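Nitrate transport protein (Parabacteroides distasonis, PDB 3HN0) probably serves as the solute-binding component of an ABC transporter for nitrate or another small solute, holding its ligand between two lobes. Local coordinates at residues E151-S155 with S236-C240; G84-E90 with R165-N171; P81-T85 with L179-T184; I7-R13 with V35-D41. One frame throughout, in Å; residues are numbered along the deposited sequence. Where two conformers were deposited one is given.

How the interactions relate
The four contacts run from one lobe into the other, and the solute cleft probably lies between the two. Interaction 2 belongs to the smaller three-stranded sheet and interaction 4 to the seven-stranded one; their centres lie about 27 Å apart on opposite sides of the chain's centre. Interaction 3 lies where the chain appears to pass between the lobes and shares Gly84 and Thr85 with interaction 2, while Asn171 O meets Phe181 N at 2.8 Å. Interaction 1 touches both: Tyr87 OH reaches Arg239 O at 2.6 Å, and Gly84 N reaches Cys240 O at 2.9 Å. Interaction 4 touches none of them, its nearest atoms being about 7 Å from interactions 1 and 3.

Interaction 1 of 4, residues E151-S155 with S236-C240; sequences EPFLS and SIERC
Glu151 and Arg239 form a salt bridge in which one carboxylate oxygen takes two donors: OE2 of Glu151 accepts from NE of Arg239 at 2.8 Å and from NH2 of Arg239 at 3.0 Å. The grip is side-on, the two flat groups only 19° from coplanar; NH2 meets the syn lone pair of OE2, and NE comes in nearly along the C-O axis. The glutamate chain is bent at CG (chi2 -70°), and its OE1 turns back to its own segment, taking Ser155 N at 3.1 Å from above the carboxylate plane. Ser155 OG appears to donate to OE1 as well, though at a doubtfully short distance. The same OG accepts from Ser236 OG at 2.5 Å and, weakly, from Arg239 NH2; Ser236 OG is also bonded to Thr233 N. Leu154 CD2 lies 3.5 Å from Arg239 NE, and Cys240 SG packs 3.8 Å from Glu151 CG. With an alanine in place of Glu151, the guanidinium would lose its carboxylate mate and is likely to turn freely. The network ties helix 153-160 of the smaller lobe to helix 234-240, which leads into strand 242-246 of the large sheet, as fits a two-lobed solute-binding fold.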
loop_
_atom_site.group_PDB
_atom_site.type_symbol
_atom_site.label_atom_id
_atom_site.label_comp_id
_atom_site.label_asym_id
_atom_site.label_seq_id
_atom_site.Cartn_x
_atom_site.Cartn_y
_atom_site.Cartn_z
ATOM N N GLU A 151 13.459 6.146 11.108
ATOM C CA GLU A 151 13.780 7.515 11.458
ATOM C C GLU A 151 13.851 7.693 12.953
ATOM O O GLU A 151 13.119 7.039 13.638
ATOM C CB GLU A 151 12.728 8.416 10.867
ATOM C CG GLU A 151 12.732 8.387 9.325
ATOM C CD GLU A 151 13.942 9.053 8.731
ATOM O OE1 GLU A 151 14.839 9.563 9.464
ATOM O OE2 GLU A 151 14.012 9.070 7.509
ATOM N N PRO A 152 14.699 8.614 13.451
ATOM C CA PRO A 152 15.553 9.592 12.786
ATOM C C PRO A 152 16.916 9.023 12.374
ATOM O O PRO A 152 17.703 9.692 11.650
ATOM C CB PRO A 152 15.740 10.648 13.879
ATOM C CG PRO A 152 15.722 9.901 15.088
ATOM C CD PRO A 152 14.778 8.767 14.926
ATOM N N PHE A 153 17.180 7.785 12.774
ATOM C CA PHE A 153 18.517 7.185 12.585
ATOM C C PHE A 153 18.847 7.107 11.091
ATOM O O PHE A 153 19.992 7.295 10.664
ATOM C CB PHE A 153 18.503 5.782 13.166
ATOM C CG PHE A 153 18.125 5.757 14.589
ATOM C CD1 PHE A 153 19.032 6.194 15.541
ATOM C CD2 PHE A 153 16.820 5.319 14.996
ATOM C CE1 PHE A 153 18.696 6.183 16.900
ATOM C CE2 PHE A 153 16.482 5.324 16.342
ATOM C CZ PHE A 153 17.426 5.778 17.296
ATOM N N LEU A 154 17.838 6.762 10.313
ATOM C CA LEU A 154 17.955 6.712 8.851
ATOM C C LEU A 154 18.491 8.036 8.298
ATOM O O LEU A 154 19.456 8.075 7.545
ATOM C CB LEU A 154 16.600 6.405 8.236
ATOM C CG LEU A 154 16.476 6.308 6.706
ATOM C CD1 LEU A 154 17.508 5.366 6.104
ATOM C CD2 LEU A 154 15.002 5.856 6.297
ATOM N N SER A 155 17.829 9.124 8.678
ATOM C CA SER A 155 18.210 10.466 8.222
ATOM C C SER A 155 19.616 10.839 8.670
ATOM O O SER A 155 20.411 11.415 7.901
ATOM C CB SER A 155 17.212 11.509 8.751
ATOM O OG SER A 155 15.946 11.336 8.138
ATOM N N SER A 236 12.473 13.176 5.964
ATOM C CA SER A 236 12.357 12.207 7.045
ATOM C C SER A 236 10.874 11.996 7.341
ATOM O O SER A 236 10.411 10.882 7.474
ATOM C CB SER A 236 13.038 12.709 8.327
ATOM O OG SER A 236 14.334 13.266 8.078
ATOM N N ILE A 237 10.146 13.089 7.451
ATOM C CA ILE A 237 8.694 12.981 7.715
ATOM C C ILE A 237 7.980 12.237 6.602
ATOM O O ILE A 237 7.195 11.330 6.866
ATOM C CB ILE A 237 8.091 14.348 7.988
ATOM C CG1 ILE A 237 8.609 14.822 9.350
ATOM C CG2 ILE A 237 6.556 14.264 7.990
ATOM C CD1 ILE A 237 7.968 16.109 9.841
ATOM N N GLU A 238 8.342 12.546 5.342
ATOM C CA GLU A 238 7.765 11.840 4.203
ATOM C C GLU A 238 7.967 10.335 4.287
ATOM O O GLU A 238 7.025 9.548 4.049
ATOM C CB GLU A 238 8.298 12.339 2.849
ATOM C CG GLU A 238 7.795 13.683 2.374
ATOM C CD GLU A 238 8.683 14.286 1.240
ATOM O OE1 GLU A 238 9.389 13.532 0.489
ATOM O OE2 GLU A 238 8.666 15.526 1.121
ATOM N N ARG A 239 9.187 9.911 4.640
ATOM C CA ARG A 239 9.480 8.495 4.808
ATOM C C ARG A 239 8.703 7.790 5.930
ATOM O O ARG A 239 8.546 6.592 5.911
ATOM C CB ARG A 239 10.985 8.267 4.984
ATOM C CG ARG A 239 11.769 8.558 3.708
ATOM C CD ARG A 239 13.182 8.009 3.759
ATOM N NE ARG A 239 13.978 8.802 4.678
ATOM C CZ ARG A 239 14.840 9.770 4.346
ATOM N NH1 ARG A 239 15.061 10.144 3.079
ATOM N NH2 ARG A 239 15.492 10.382 5.304
ATOM N N CYS A 240 8.255 8.545 6.923
ATOM C CA CYS A 240 7.476 7.954 8.005
ATOM C C CYS A 240 6.060 7.623 7.574
ATOM O O CYS A 240 5.394 6.820 8.255
ATOM C CB CYS A 240 7.406 8.891 9.241
ATOM S SG CYS A 240 9.021 9.102 9.995
#

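Interaction 2 of 4, residues G84-E90 with R165-N171; sequences GTLYLVE and RITADLN
Leu88 faces both Thr167 and Ala168, a classic beta bulge in the antiparallel pairing of strands 87-90 and 165-169. Its carbonyl O takes Thr167 N at 2.8 Å and, more weakly, Ala168 N at 3.5 Å. Strand 87-90 is the middle one of a three-stranded sheet. On the face of Leu88, its CB packs against Ala168 CB and Leu170 CD1, under helix 107-119. Thr167 holds OG1 between its backbone N and carbonyl carbon (chi1 63°), which points the hydroxyl at Glu90; in one of Glu90's two conformers it donates to the anti lone pair of OE2, 2.6 Å from OG1, while Arg146 bridges to OE1. On the other face, the Tyr87 ring lies alongside the Asp169 carboxylate, and its OH bonds to Arg239 O; a water donates to both Tyr87 OH and Asp169 OD2. Asp169 OD1 accepts from Asn171 N in an Asx turn and also from Asn171 ND2. That amide stands 73° to the Tyr87 ring, its ND2 over one face, 3.7 Å from CZ. Asn171 OD1, brought round by chi1 -57°, takes Thr85 N from above its carbonyl plane and Leu86 N in that plane, on a lone pair, each nitrogen 2.9 Å from OD1.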
loop_
_atom_site.group_PDB
_atom_site.type_symbol
_atom_site.label_atom_id
_atom_site.label_comp_id
_atom_site.label_asym_id
_atom_site.label_seq_id
_atom_site.Cartn_x
_atom_site.Cartn_y
_atom_site.Cartn_z
ATOM N N GLY A 84 5.601 4.019 7.676
ATOM C CA GLY A 84 6.952 3.964 7.093
ATOM C C GLY A 84 7.973 3.805 8.203
ATOM O O GLY A 84 8.418 4.773 8.809
ATOM N N THR A 85 8.322 2.570 8.539
ATOM C CA THR A 85 9.234 2.373 9.630
ATOM C C THR A 85 10.555 1.717 9.303
ATOM O O THR A 85 11.492 1.817 10.098
ATOM C CB THR A 85 8.556 1.603 10.802
ATOM O OG1 THR A 85 8.309 0.277 10.424
ATOM C CG2 THR A 85 7.250 2.220 11.166
ATOM N N LEU A 86 10.643 1.019 8.172
ATOM C CA LEU A 86 11.844 0.244 7.911
ATOM C C LEU A 86 12.316 0.394 6.468
ATOM O O LEU A 86 11.577 0.166 5.509
ATOM C CB LEU A 86 11.606 -1.217 8.284
ATOM C CG LEU A 86 12.881 -2.006 8.525
ATOM C CD1 LEU A 86 13.606 -1.472 9.821
ATOM C CD2 LEU A 86 12.559 -3.490 8.598
ATOM N N TYR A 87 13.584 0.809 6.347
ATOM C CA TYR A 87 14.216 0.957 5.071
ATOM C C TYR A 87 15.565 0.280 5.003
ATOM O O TYR A 87 16.261 0.178 5.997
ATOM C CB TYR A 87 14.362 2.447 4.750
ATOM C CG TYR A 87 13.075 3.147 4.519
ATOM C CD1 TYR A 87 12.324 3.639 5.603
ATOM C CD2 TYR A 87 12.563 3.334 3.222
ATOM C CE1 TYR A 87 11.103 4.290 5.409
ATOM C CE2 TYR A 87 11.330 3.976 3.046
ATOM C CZ TYR A 87 10.621 4.458 4.133
ATOM O OH TYR A 87 9.415 5.109 3.946
ATOM N N LEU A 88 15.932 -0.244 3.837
ATOM C CA LEU A 88 17.252 -0.837 3.657
ATOM C C LEU A 88 18.198 0.206 3.102
ATOM O O LEU A 88 17.877 0.855 2.098
ATOM C CB LEU A 88 17.153 -1.973 2.647
ATOM C CG LEU A 88 18.405 -2.755 2.245
ATOM C CD1 LEU A 88 19.015 -3.467 3.439
ATOM C CD2 LEU A 88 17.980 -3.720 1.126
ATOM N N VAL A 89 19.380 0.325 3.697
ATOM C CA VAL A 89 20.409 1.232 3.218
ATOM C C VAL A 89 21.679 0.441 2.888
ATOM O O VAL A 89 21.981 -0.557 3.531
ATOM C CB VAL A 89 20.724 2.338 4.253
ATOM C CG1 VAL A 89 19.500 3.216 4.474
ATOM C CG2 VAL A 89 21.210 1.746 5.632
ATOM N N GLU A 90 22.389 0.896 1.873
ATOM C CA GLU A 90 23.612 0.248 1.448
ATOM C C GLU A 90 24.619 1.309 1.041
ATOM O O GLU A 90 24.247 2.363 0.499
ATOM C CB GLU A 90 23.345 -0.750 0.296
ATOM C CG GLU A 90 22.100 -1.621 0.485
ATOM C CD GLU A 90 21.973 -2.745 -0.539
ATOM O OE1 GLU A 90 22.922 -3.561 -0.648
ATOM O OE2 GLU A 90 20.912 -2.833 -1.209
ATOM N N ARG A 165 22.923 5.084 0.625
ATOM C CA ARG A 165 21.678 5.243 -0.099
ATOM C C ARG A 165 20.605 4.298 0.431
ATOM O O ARG A 165 20.906 3.178 0.795
ATOM C CB ARG A 165 21.889 4.966 -1.596
ATOM C CG ARG A 165 22.836 5.945 -2.289
ATOM C CD ARG A 165 22.159 7.300 -2.575
ATOM N NE ARG A 165 23.053 8.227 -3.294
ATOM C CZ ARG A 165 23.935 9.036 -2.709
ATOM N NH1 ARG A 165 24.060 9.037 -1.380
ATOM N NH2 ARG A 165 24.715 9.838 -3.447
ATOM N N ILE A 166 19.354 4.743 0.384
ATOM C CA ILE A 166 18.201 3.844 0.575
ATOM C C ILE A 166 18.071 3.024 -0.722
ATOM O O ILE A 166 18.044 3.594 -1.805
ATOM C CB ILE A 166 16.945 4.604 0.826
ATOM C CG1 ILE A 166 17.023 5.327 2.164
ATOM C CG2 ILE A 166 15.759 3.660 0.793
ATOM C CD1 ILE A 166 15.846 6.273 2.422
ATOM N N THR A 167 18.045 1.703 -0.585
ATOM C CA THR A 167 17.902 0.791 -1.709
ATOM C C THR A 167 16.573 0.044 -1.715
ATOM O O THR A 167 16.212 -0.513 -2.750
ATOM C CB THR A 167 19.065 -0.218 -1.751
ATOM O OG1 THR A 167 19.065 -1.045 -0.581
ATOM C CG2 THR A 167 20.420 0.545 -1.869
ATOM N N ALA A 168 15.850 0.024 -0.603
ATOM C CA ALA A 168 14.524 -0.629 -0.585
ATOM C C ALA A 168 13.671 -0.109 0.535
ATOM O O ALA A 168 14.180 0.306 1.593
ATOM C CB ALA A 168 14.702 -2.161 -0.445
ATOM N N ASP A 169 12.361 -0.209 0.326
ATOM C CA ASP A 169 11.340 0.103 1.293
ATOM C C ASP A 169 10.832 -1.227 1.799
ATOM O O ASP A 169 10.362 -2.030 0.997
ATOM C CB ASP A 169 10.294 0.901 0.529
ATOM C CG ASP A 169 9.061 1.259 1.355
ATOM O OD1 ASP A 169 8.768 0.579 2.340
ATOM O OD2 ASP A 169 8.361 2.232 0.976
ATOM N N LEU A 170 10.956 -1.471 3.094
ATOM C CA LEU A 170 10.619 -2.774 3.682
ATOM C C LEU A 170 9.254 -2.807 4.357
ATOM O O LEU A 170 8.962 -3.696 5.179
ATOM C CB LEU A 170 11.734 -3.214 4.656
ATOM C CG LEU A 170 12.826 -4.039 3.991
ATOM C CD1 LEU A 170 13.376 -3.331 2.762
ATOM C CD2 LEU A 170 13.911 -4.368 5.012
ATOM N N ASN A 171 8.415 -1.845 4.011
ATOM C CA ASN A 171 7.155 -1.656 4.706
ATOM C C ASN A 171 5.914 -2.269 4.044
ATOM O O ASN A 171 4.802 -2.040 4.513
ATOM C CB ASN A 171 6.890 -0.166 4.974
ATOM C CG ASN A 171 8.000 0.500 5.780
ATOM O OD1 ASN A 171 8.224 0.156 6.924
ATOM N ND2 ASN A 171 8.737 1.404 5.138
HETATM O O HOH W 1 6.844 3.584 2.774
#

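Interaction 3 of 4, residues P81-T85 with L179-T184; sequences PIWGT and LGFAQT
Trp83 and Leu179 make the tight half of this contact: the leucine comes down on one face of the indole, its CD1 3.8 Å from the centroid of the six-membered ring and nearly on the ring normal, a CH-pi contact. With CG anti to the backbone N (chi1 177°), the Leu179 branches reach the ring. The indole is hemmed in elsewhere by Gly180 O near its plane, Phe181 O 3.4 Å from CE3, and Ala182 CB 3.6 Å from CZ3; its NE1 bonds to Tyr243 O. Gly180, at phi 74° and psi 180°, sits where a CB would be pressed against Leu179 O. Toward Thr184 the fit is looser, with its OG1 3.5 Å from Ile82 CG2. Here a water donates to Ile82 O at 2.6 Å and also bonds to Thr184 OG1; a second, between Trp83, Phe181 and Gln183, donates to the carbonyls of the first two and accepts from Gln183 NE2. Leu179 also packs on Gly225 of the second subunit. The two segments, which probably carry the chain between the lobes, are joined by apolar packing and water-relayed bonds; such linkage is consistent with a hinge that can adjust as the lobes move.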
loop_
_atom_site.group_PDB
_atom_site.type_symbol
_atom_site.label_atom_id
_atom_site.label_comp_id
_atom_site.label_asym_id
_atom_site.label_seq_id
_atom_site.Cartn_x
_atom_site.Cartn_y
_atom_site.Cartn_z
ATOM N N PRO A 81 -0.927 5.016 13.277
ATOM C CA PRO A 81 -0.693 6.361 12.771
ATOM C C PRO A 81 0.515 6.536 11.876
ATOM O O PRO A 81 0.780 7.653 11.435
ATOM C CB PRO A 81 -0.422 7.132 14.064
ATOM C CG PRO A 81 0.293 6.172 14.928
ATOM C CD PRO A 81 -0.324 4.829 14.594
ATOM N N ILE A 82 1.278 5.484 11.685
ATOM C CA ILE A 82 2.537 5.624 10.975
ATOM C C ILE A 82 2.738 4.338 10.190
ATOM O O ILE A 82 2.416 3.237 10.643
ATOM C CB ILE A 82 3.696 5.991 11.974
ATOM C CG1 ILE A 82 5.054 6.181 11.251
ATOM C CG2 ILE A 82 3.867 4.890 13.052
ATOM C CD1 ILE A 82 6.250 6.664 12.159
ATOM N N TRP A 83 3.237 4.491 8.959
ATOM C CA TRP A 83 3.260 3.386 8.008
ATOM C C TRP A 83 4.654 3.156 7.371
ATOM O O TRP A 83 4.855 2.224 6.610
ATOM C CB TRP A 83 2.178 3.622 6.922
ATOM C CG TRP A 83 0.813 3.696 7.574
ATOM C CD1 TRP A 83 0.240 4.795 8.125
ATOM C CD2 TRP A 83 -0.057 2.586 7.873
ATOM N NE1 TRP A 83 -0.949 4.472 8.725
ATOM C CE2 TRP A 83 -1.185 3.122 8.554
ATOM C CE3 TRP A 83 -0.027 1.212 7.582
ATOM C CZ2 TRP A 83 -2.224 2.347 8.990
ATOM C CZ3 TRP A 83 -1.096 0.427 7.996
ATOM C CH2 TRP A 83 -2.184 1.002 8.722
ATOM N N GLY A 84 5.601 4.019 7.676
ATOM C CA GLY A 84 6.952 3.964 7.093
ATOM C C GLY A 84 7.973 3.805 8.203
ATOM O O GLY A 84 8.418 4.773 8.809
ATOM N N THR A 85 8.322 2.570 8.539
ATOM C CA THR A 85 9.234 2.373 9.630
ATOM C C THR A 85 10.555 1.717 9.303
ATOM O O THR A 85 11.492 1.817 10.098
ATOM C CB THR A 85 8.556 1.603 10.802
ATOM O OG1 THR A 85 8.309 0.277 10.424
ATOM C CG2 THR A 85 7.250 2.220 11.166
ATOM N N LEU A 179 -0.228 0.680 0.961
ATOM C CA LEU A 179 -0.465 1.031 2.374
ATOM C C LEU A 179 0.667 0.505 3.250
ATOM O O LEU A 179 1.199 1.232 4.085
ATOM C CB LEU A 179 -1.809 0.495 2.899
ATOM C CG LEU A 179 -2.120 0.749 4.383
ATOM C CD1 LEU A 179 -2.201 2.220 4.651
ATOM C CD2 LEU A 179 -3.416 0.058 4.907
ATOM N N GLY A 180 1.063 -0.735 3.036
ATOM C CA GLY A 180 2.042 -1.343 3.955
ATOM C C GLY A 180 1.546 -1.754 5.322
ATOM O O GLY A 180 0.365 -1.655 5.651
ATOM N N PHE A 181 2.471 -2.290 6.117
ATOM C CA PHE A 181 2.107 -2.994 7.320
ATOM C C PHE A 181 1.638 -2.089 8.463
ATOM O O PHE A 181 2.248 -1.105 8.745
ATOM C CB PHE A 181 3.302 -3.780 7.878
ATOM C CG PHE A 181 3.885 -4.791 6.931
ATOM C CD1 PHE A 181 3.177 -5.917 6.569
ATOM C CD2 PHE A 181 5.168 -4.630 6.445
ATOM C CE1 PHE A 181 3.737 -6.870 5.737
ATOM C CE2 PHE A 181 5.722 -5.572 5.607
ATOM C CZ PHE A 181 5.009 -6.677 5.242
ATOM N N ALA A 182 0.606 -2.515 9.175
ATOM C CA ALA A 182 0.179 -1.837 10.380
ATOM C C ALA A 182 1.076 -2.298 11.550
ATOM O O ALA A 182 0.693 -3.136 12.365
ATOM C CB ALA A 182 -1.305 -2.068 10.620
ATOM N N GLN A 183 2.276 -1.730 11.633
ATOM C CA GLN A 183 3.305 -2.199 12.599
ATOM C C GLN A 183 3.260 -1.484 13.921
ATOM O O GLN A 183 3.901 -1.933 14.850
ATOM C CB GLN A 183 4.762 -2.005 12.094
ATOM C CG GLN A 183 4.985 -2.276 10.711
ATOM C CD GLN A 183 6.414 -2.191 10.350
ATOM O OE1 GLN A 183 7.305 -2.446 11.186
ATOM N NE2 GLN A 183 6.666 -1.828 9.110
ATOM N N THR A 184 2.530 -0.367 13.992
ATOM C CA THR A 184 2.465 0.461 15.165
ATOM C C THR A 184 1.022 0.600 15.643
ATOM O O THR A 184 0.111 0.807 14.822
ATOM C CB THR A 184 3.014 1.837 14.862
ATOM O OG1 THR A 184 4.356 1.717 14.377
ATOM C CG2 THR A 184 2.960 2.725 16.108
HETATM O O HOH W 2 3.896 1.305 11.543
HETATM O O HOH W 3 4.631 -0.210 7.805
#

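Interaction 4 of 4, residues I7-R13 with V35-D41; sequences IKVSVLR and VQVKVVD
From Ile7 to Arg13 and from Val35 to Asp41 the chain forms two parallel strands, twisted by 32°, in which Val9 and Val11 each bond to the partner strand through both N and O, and Ile7 O and Arg13 N complete a run of six bonds. The Val9 N to Gln36 O bond, at 2.9 Å, is representative. On one face Ile7, Val9, Val11, Val35, Val37 and Val39 form an apolar band. Val35 splits its branches: CG1 meets Val9 CG2 at 3.5 Å, while CG2 lies 4.1 Å from Ile7 CD1; Val37 CG1 meets Val11 CG2 at 3.9 Å. Trp23 of helix 21-25 covers Val35 and Val37. Cutting Val35 back to an alanine is likely to open a gap beside Val9 and Ile7, under Trp23. The opposite face carries Ser10, Leu12 and Val40, packed by helix 43-51, and the Ser10 hydroxyl bonds to Thr55. At the C-terminal end Arg13 runs alongside Asp41 in a salt bridge. Its chain starts out anti to the backbone N (chi1 -174°) and bends at CD, so that NE, 2.9 Å from Asp41 OD1, and NH2, 3.0 Å from the same OD1, grip one oxygen side-on, with guanidinium and carboxylate planes 49° apart. The methyl CG1 of Val39 sits over the centre of the guanidinium face. These are the first parallel strands of the large sheet, in whose core 33-40, 6-12, 57-61, 184-188 and 76-82 lie side by side, the strand order characteristic of type II periplasmic binding proteins.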
loop_
_atom_site.group_PDB
_atom_site.type_symbol
_atom_site.label_atom_id
_atom_site.label_comp_id
_atom_site.label_asym_id
_atom_site.label_seq_id
_atom_site.Cartn_x
_atom_site.Cartn_y
_atom_site.Cartn_z
ATOM N N ILE A 7 -5.859 13.341 30.217
ATOM C CA ILE A 7 -5.762 12.113 29.427
ATOM C C ILE A 7 -4.286 11.856 29.168
ATOM O O ILE A 7 -3.610 12.639 28.508
ATOM C CB ILE A 7 -6.566 12.205 28.123
ATOM C CG1 ILE A 7 -8.068 12.203 28.425
ATOM C CG2 ILE A 7 -6.246 11.064 27.155
ATOM C CD1 ILE A 7 -8.935 12.766 27.266
ATOM N N LYS A 8 -3.770 10.756 29.698
ATOM C CA LYS A 8 -2.333 10.461 29.616
ATOM C C LYS A 8 -2.082 9.585 28.402
ATOM O O LYS A 8 -2.654 8.493 28.285
ATOM C CB LYS A 8 -1.834 9.782 30.898
ATOM C CG LYS A 8 -2.007 10.666 32.149
ATOM C CD LYS A 8 -1.642 9.961 33.463
ATOM C CE LYS A 8 -2.216 10.716 34.658
ATOM N NZ LYS A 8 -1.962 10.057 35.982
ATOM N N VAL A 9 -1.235 10.082 27.530
ATOM C CA VAL A 9 -0.826 9.409 26.315
ATOM C C VAL A 9 0.658 9.122 26.382
ATOM O O VAL A 9 1.459 10.044 26.384
ATOM C CB VAL A 9 -1.120 10.255 25.117
ATOM C CG1 VAL A 9 -0.824 9.496 23.827
ATOM C CG2 VAL A 9 -2.629 10.657 25.162
ATOM N N SER A 10 1.006 7.832 26.336
ATOM C CA SER A 10 2.406 7.423 26.386
ATOM C C SER A 10 2.807 7.016 24.987
ATOM O O SER A 10 2.177 6.132 24.409
ATOM C CB SER A 10 2.578 6.237 27.340
ATOM O OG SER A 10 2.151 6.573 28.642
ATOM N N VAL A 11 3.835 7.657 24.440
ATOM C CA VAL A 11 4.300 7.352 23.103
ATOM C C VAL A 11 5.708 6.697 23.226
ATOM O O VAL A 11 6.623 7.299 23.752
ATOM C CB VAL A 11 4.291 8.586 22.222
ATOM C CG1 VAL A 11 4.755 8.218 20.817
ATOM C CG2 VAL A 11 2.890 9.228 22.153
ATOM N N LEU A 12 5.868 5.419 22.848
ATOM C CA LEU A 12 7.232 4.831 22.842
ATOM C C LEU A 12 8.156 5.719 21.969
ATOM O O LEU A 12 7.796 6.108 20.884
ATOM C CB LEU A 12 7.228 3.430 22.286
ATOM C CG LEU A 12 8.577 2.705 22.267
ATOM C CD1 LEU A 12 9.181 2.657 23.620
ATOM C CD2 LEU A 12 8.347 1.284 21.714
ATOM N N ARG A 13 9.329 6.070 22.488
ATOM C CA ARG A 13 10.301 6.897 21.741
ATOM C C ARG A 13 10.505 6.398 20.316
ATOM O O ARG A 13 10.642 5.187 20.104
ATOM C CB ARG A 13 11.654 6.859 22.480
ATOM C CG ARG A 13 12.714 7.822 21.859
ATOM C CD ARG A 13 13.964 8.005 22.791
ATOM N NE ARG A 13 13.631 8.575 24.108
ATOM C CZ ARG A 13 13.383 9.874 24.350
ATOM N NH1 ARG A 13 13.412 10.779 23.370
ATOM N NH2 ARG A 13 13.085 10.276 25.587
ATOM N N VAL A 35 -5.064 16.553 27.103
ATOM C CA VAL A 35 -4.348 15.413 26.593
ATOM C C VAL A 35 -2.871 15.686 26.806
ATOM O O VAL A 35 -2.348 16.712 26.398
ATOM C CB VAL A 35 -4.755 15.086 25.105
ATOM C CG1 VAL A 35 -4.009 13.864 24.605
ATOM C CG2 VAL A 35 -6.282 14.887 25.000
ATOM N N GLN A 36 -2.200 14.788 27.527
ATOM C CA GLN A 36 -0.832 14.989 27.972
ATOM C C GLN A 36 0.054 13.910 27.393
ATOM O O GLN A 36 -0.106 12.757 27.780
ATOM C CB GLN A 36 -0.855 14.871 29.468
ATOM C CG GLN A 36 0.368 15.224 30.221
ATOM C CD GLN A 36 0.043 15.322 31.723
ATOM O OE1 GLN A 36 0.451 14.484 32.508
ATOM N NE2 GLN A 36 -0.705 16.353 32.098
ATOM N N VAL A 37 0.898 14.267 26.421
ATOM C CA VAL A 37 1.771 13.285 25.779
ATOM C C VAL A 37 3.106 13.190 26.505
ATOM O O VAL A 37 3.765 14.220 26.761
ATOM C CB VAL A 37 2.055 13.683 24.305
ATOM C CG1 VAL A 37 3.156 12.782 23.676
ATOM C CG2 VAL A 37 0.784 13.622 23.529
ATOM N N LYS A 38 3.528 11.970 26.790
ATOM C CA LYS A 38 4.839 11.712 27.395
ATOM C C LYS A 38 5.539 10.639 26.578
ATOM O O LYS A 38 4.938 9.624 26.194
ATOM C CB LYS A 38 4.659 11.295 28.835
ATOM C CG LYS A 38 4.243 12.454 29.745
ATOM C CD LYS A 38 4.413 12.090 31.234
ATOM C CE LYS A 38 3.807 13.150 32.162
ATOM N NZ LYS A 38 3.758 14.515 31.553
ATOM N N VAL A 39 6.804 10.880 26.276
ATOM C CA VAL A 39 7.601 9.912 25.548
ATOM C C VAL A 39 8.179 8.915 26.558
ATOM O O VAL A 39 8.683 9.302 27.615
ATOM C CB VAL A 39 8.687 10.606 24.704
ATOM C CG1 VAL A 39 9.557 9.565 23.956
ATOM C CG2 VAL A 39 8.058 11.619 23.724
ATOM N N VAL A 40 8.059 7.630 26.269
ATOM C CA VAL A 40 8.605 6.618 27.162
ATOM C C VAL A 40 9.702 5.880 26.417
ATOM O O VAL A 40 9.687 5.804 25.199
ATOM C CB VAL A 40 7.543 5.641 27.688
ATOM C CG1 VAL A 40 6.550 6.392 28.570
ATOM C CG2 VAL A 40 6.837 4.916 26.548
ATOM N N ASP A 41 10.678 5.368 27.162
ATOM C CA ASP A 41 11.896 4.892 26.515
ATOM C C ASP A 41 11.893 3.435 26.084
ATOM O O ASP A 41 12.759 3.066 25.324
ATOM C CB ASP A 41 13.112 5.195 27.396
ATOM C CG ASP A 41 13.363 6.683 27.524
ATOM O OD1 ASP A 41 12.824 7.449 26.697
ATOM O OD2 ASP A 41 14.103 7.086 28.444
#